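Local coordinates for SusD-like protein BACOVA_02651 (Bacteroides ovatus, PDB 5E75), which binds polysaccharide at the cell surface and probably mediates xyloglucan binding before the glycan is transported into the periplasm for degradation, at residues A[385-390]-A[408-413]. Sequence-based numbering, arbitrary orientation.
Sequences YFFNRV and IRERRV
Phe387 and Glu410 carry most of this small, buried contact between helices 382-393 and 404-415. The closest contacts are apolar. Phe387 CE2 lies 3.7 Å from Glu410 CB, and Phe387 CZ lies 3.9 Å from Glu410 CG. CE2 and CZ, at the far end of the ring, therefore lie obliquely against the aliphatic part of the glutamate. Phe387 CG is anti to the backbone N (chi1 175°), which carries the ring out from its helix and brings its far end to Glu410. Ring and carboxylate are steeply inclined, their planes 61° apart. The Glu410 chain bends at chi2, which places OE1 4.0 Å from Phe387 CZ, a plain van der Waals approach. Val390, one turn on from Phe387, adds a looser touch of the same kind: its CG1 is 4.2 Å from Glu410 OE2. Across the two segments the nearest CA atoms, those of Val390 and Glu410, are 8.5 Å apart, so the side chains make the contact.

The polar partners of Glu410 lie outside the two segments. OE2 forms a salt bridge with Arg299, and OE1 forms one with Arg391, the residue after Val390. Phe387 also packs on Leu365 and Ala368 of helix 360-372 and on Ile402. An alanine here would probably open a gap beside Glu410 CB and CG and against Leu365, Ala368 and Ile402, leaving the methylene groups of the glutamate less well packed.

The contact thus divides the glutamate between two roles. Its methylene groups join the hydrophobic packing of the SusD-family helices, while its buried charge is probably balanced by two arginines, one of them on the same helix as Phe387.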
ATOM      1  N   TYR A 385     -15.393 -12.856  12.798  1.00 10.50           N
ATOM      2  CA  TYR A 385     -16.461 -11.895  12.566  1.00 11.20           C
ATOM      3  C   TYR A 385     -15.956 -10.733  11.729  1.00 10.76           C
ATOM      4  O   TYR A 385     -16.602 -10.335  10.764  1.00 10.96           O
ATOM      5  CB  TYR A 385     -17.051 -11.377  13.883  1.00 12.06           C
ATOM      6  CG  TYR A 385     -17.950 -10.168  13.739  1.00 11.07           C
ATOM      7  CD1 TYR A 385     -19.176 -10.256  13.099  1.00 12.26           C
ATOM      8  CD2 TYR A 385     -17.550  -8.933  14.227  1.00 13.93           C
ATOM      9  CE1 TYR A 385     -19.993  -9.154  12.972  1.00 11.89           C
ATOM     10  CE2 TYR A 385     -18.351  -7.830  14.112  1.00 12.86           C
ATOM     11  CZ  TYR A 385     -19.580  -7.944  13.477  1.00 13.48           C
ATOM     12  OH  TYR A 385     -20.379  -6.838  13.354  1.00 16.03           O
ATOM     13  N   PHE A 386     -14.798 -10.186  12.079  1.00 10.67           N
ATOM     14  CA  PHE A 386     -14.311  -9.009  11.371  1.00  9.92           C
ATOM     15  C   PHE A 386     -13.810  -9.358   9.978  1.00 10.53           C
ATOM     16  O   PHE A 386     -13.972  -8.555   9.060  1.00 10.98           O
ATOM     17  CB  PHE A 386     -13.299  -8.230  12.225  1.00 10.73           C
ATOM     18  CG  PHE A 386     -13.960  -7.425  13.332  1.00  9.95           C
ATOM     19  CD1 PHE A 386     -14.706  -6.312  13.025  1.00 10.44           C
ATOM     20  CD2 PHE A 386     -13.886  -7.828  14.661  1.00 10.54           C
ATOM     21  CE1 PHE A 386     -15.350  -5.587  13.999  1.00 11.10           C
ATOM     22  CE2 PHE A 386     -14.544  -7.123  15.642  1.00 12.15           C
ATOM     23  CZ  PHE A 386     -15.277  -5.998  15.317  1.00 11.50           C
ATOM     24  N   PHE A 387     -13.265 -10.559   9.789  1.00 10.31           N
ATOM     25  CA  PHE A 387     -12.979 -11.048   8.447  1.00  9.05           C
ATOM     26  C   PHE A 387     -14.273 -11.048   7.631  1.00 10.90           C
ATOM     27  O   PHE A 387     -14.325 -10.571   6.481  1.00 10.02           O
ATOM     28  CB  PHE A 387     -12.384 -12.466   8.504  1.00 11.22           C
ATOM     29  CG  PHE A 387     -12.171 -13.103   7.161  1.00  9.81           C
ATOM     30  CD1 PHE A 387     -13.213 -13.753   6.506  1.00 11.52           C
ATOM     31  CD2 PHE A 387     -10.929 -13.074   6.552  1.00 11.90           C
ATOM     32  CE1 PHE A 387     -13.020 -14.338   5.272  1.00 12.44           C
ATOM     33  CE2 PHE A 387     -10.731 -13.674   5.305  1.00 11.66           C
ATOM     34  CZ  PHE A 387     -11.787 -14.288   4.668  1.00 12.61           C
ATOM     35  N   ASN A 388     -15.336 -11.563   8.240  1.00 10.84           N
ATOM     36  CA  ASN A 388     -16.598 -11.683   7.533  1.00 10.60           C
ATOM     37  C   ASN A 388     -17.309 -10.359   7.296  1.00 10.71           C
ATOM     38  O   ASN A 388     -18.135 -10.266   6.377  1.00 11.29           O
ATOM     39  CB  ASN A 388     -17.499 -12.734   8.207  1.00 11.48           C
ATOM     40  CG  ASN A 388     -17.129 -14.141   7.791  1.00 12.15           C
ATOM     41  OD1 ASN A 388     -16.711 -14.376   6.658  1.00 11.21           O
ATOM     42  ND2 ASN A 388     -17.288 -15.084   8.697  1.00 12.61           N
ATOM     43  N   ARG A 389     -16.970  -9.317   8.061  1.00 10.63           N
ATOM     44  CA  ARG A 389     -17.473  -7.983   7.771  1.00 10.92           C
ATOM     45  C   ARG A 389     -16.903  -7.487   6.439  1.00 10.13           C
ATOM     46  O   ARG A 389     -17.591  -6.800   5.686  1.00 10.46           O
ATOM     47  CB  ARG A 389     -17.121  -6.994   8.887  1.00 10.70           C
ATOM     48  CG  ARG A 389     -17.989  -7.107  10.150  1.00 12.98           C
ATOM     49  CD  ARG A 389     -19.403  -6.569   9.918  1.00 13.98           C
ATOM     50  NE  ARG A 389     -19.338  -5.156   9.579  1.00 13.78           N
ATOM     51  CZ  ARG A 389     -19.712  -4.605   8.423  1.00 13.51           C
ATOM     52  NH1 ARG A 389     -20.283  -5.321   7.462  1.00 14.68           N
ATOM     53  NH2 ARG A 389     -19.544  -3.300   8.242  1.00 16.20           N
ATOM     54  N   VAL A 390     -15.644  -7.832   6.159  1.00  9.72           N
ATOM     55  CA  VAL A 390     -15.032  -7.444   4.887  1.00  9.08           C
ATOM     56  C   VAL A 390     -15.745  -8.163   3.723  1.00  9.52           C
ATOM     57  O   VAL A 390     -16.051  -7.561   2.680  1.00  9.71           O
ATOM     58  CB  VAL A 390     -13.515  -7.707   4.896  1.00  9.53           C
ATOM     59  CG1 VAL A 390     -12.898  -7.353   3.545  1.00 10.94           C
ATOM     60  CG2 VAL A 390     -12.835  -6.899   6.003  1.00 11.21           C
ATOM     61  N   ILE A 408      -4.828 -14.679   2.572  1.00  8.36           N
ATOM     62  CA  ILE A 408      -3.995 -14.181   1.484  1.00  8.58           C
ATOM     63  C   ILE A 408      -4.884 -13.710   0.331  1.00  9.00           C
ATOM     64  O   ILE A 408      -4.692 -12.622  -0.214  1.00 10.22           O
ATOM     65  CB  ILE A 408      -2.966 -15.232   1.000  1.00  9.52           C
ATOM     66  CG1 ILE A 408      -1.934 -15.487   2.103  1.00  9.28           C
ATOM     67  CG2 ILE A 408      -2.292 -14.780  -0.301  1.00  9.72           C
ATOM     68  CD1 ILE A 408      -1.058 -16.733   1.858  1.00 12.43           C
ATOM     69  N   ARG A 409      -5.868 -14.522  -0.055  1.00  8.54           N
ATOM     70  CA  ARG A 409      -6.721 -14.175  -1.174  1.00  8.61           C
ATOM     71  C   ARG A 409      -7.548 -12.952  -0.844  1.00  8.64           C
ATOM     72  O   ARG A 409      -7.690 -12.064  -1.670  1.00  8.96           O
ATOM     73  CB  ARG A 409      -7.640 -15.353  -1.533  1.00  8.52           C
ATOM     74  CG  ARG A 409      -8.444 -15.162  -2.811  1.00  9.28           C
ATOM     75  CD  ARG A 409      -9.256 -16.401  -3.133  1.00  9.54           C
ATOM     76  NE  ARG A 409      -9.823 -16.295  -4.464  1.00 10.20           N
ATOM     77  CZ  ARG A 409     -10.437 -17.269  -5.123  1.00 10.00           C
ATOM     78  NH1 ARG A 409     -10.589 -18.458  -4.575  1.00 12.76           N
ATOM     79  NH2 ARG A 409     -10.883 -17.041  -6.343  1.00 10.42           N
ATOM     80  N   GLU A 410      -8.086 -12.911   0.366  1.00  8.78           N
ATOM     81  CA  GLU A 410      -8.961 -11.831   0.779  1.00  8.86           C
ATOM     82  C   GLU A 410      -8.210 -10.506   0.795  1.00  9.15           C
ATOM     83  O   GLU A 410      -8.736  -9.483   0.347  1.00  8.97           O
ATOM     84  CB  GLU A 410      -9.601 -12.102   2.149  1.00  9.13           C
ATOM     85  CG  GLU A 410     -10.877 -11.283   2.383  1.00 10.03           C
ATOM     86  CD  GLU A 410     -11.991 -11.636   1.415  1.00 11.30           C
ATOM     87  OE1 GLU A 410     -12.016 -12.794   0.918  1.00 11.94           O
ATOM     88  OE2 GLU A 410     -12.844 -10.763   1.159  1.00 11.75           O
ATOM     89  N   ARG A 411      -6.973 -10.513   1.297  1.00  8.21           N
ATOM     90  CA  ARG A 411      -6.190  -9.289   1.302  1.00  8.19           C
ATOM     91  C   ARG A 411      -5.867  -8.834  -0.118  1.00  8.37           C
ATOM     92  O   ARG A 411      -5.955  -7.640  -0.420  1.00  9.07           O
ATOM     93  CB  ARG A 411      -4.918  -9.453   2.133  1.00  8.52           C
ATOM     94  CG  ARG A 411      -5.184  -9.539   3.623  1.00 13.99           C
ATOM     95  CD  ARG A 411      -3.891  -9.567   4.426  1.00 15.25           C
ATOM     96  NE  ARG A 411      -3.231  -8.275   4.384  1.00 10.90           N
ATOM     97  CZ  ARG A 411      -3.469  -7.265   5.214  1.00 11.23           C
ATOM     98  NH1 ARG A 411      -4.276  -7.384   6.251  1.00 10.66           N
ATOM     99  NH2 ARG A 411      -2.834  -6.109   5.046  1.00 18.91           N
ATOM    100  N   ARG A 412      -5.488  -9.747  -1.002  1.00  7.87           N
ATOM    101  CA  ARG A 412      -5.180  -9.348  -2.371  1.00  7.75           C
ATOM    102  C   ARG A 412      -6.351  -8.623  -3.016  1.00  8.26           C
ATOM    103  O   ARG A 412      -6.156  -7.572  -3.646  1.00  8.70           O
ATOM    104  CB  ARG A 412      -4.747 -10.549  -3.223  1.00  9.24           C
ATOM    105  CG  ARG A 412      -3.373 -11.089  -2.868  1.00  7.89           C
ATOM    106  CD  ARG A 412      -2.878 -12.165  -3.822  1.00  8.50           C
ATOM    107  NE  ARG A 412      -2.628 -11.601  -5.149  1.00  9.02           N
ATOM    108  CZ  ARG A 412      -2.425 -12.311  -6.260  1.00  9.57           C
ATOM    109  NH1 ARG A 412      -2.435 -13.644  -6.251  1.00  9.67           N
ATOM    110  NH2 ARG A 412      -2.239 -11.673  -7.409  1.00  9.47           N
ATOM    111  N   VAL A 413      -7.566  -9.173  -2.882  1.00  8.39           N
ATOM    112  CA  VAL A 413      -8.724  -8.573  -3.516  1.00  8.60           C
ATOM    113  C   VAL A 413      -9.225  -7.322  -2.788  1.00  9.32           C
ATOM    114  O   VAL A 413      -9.743  -6.415  -3.424  1.00  9.96           O
ATOM    115  CB  VAL A 413      -9.908  -9.574  -3.756  1.00  8.80           C
ATOM    116  CG1 VAL A 413      -9.511 -10.716  -4.679  1.00 11.17           C
ATOM    117  CG2 VAL A 413     -10.438 -10.143  -2.491  1.00  9.86           C
TER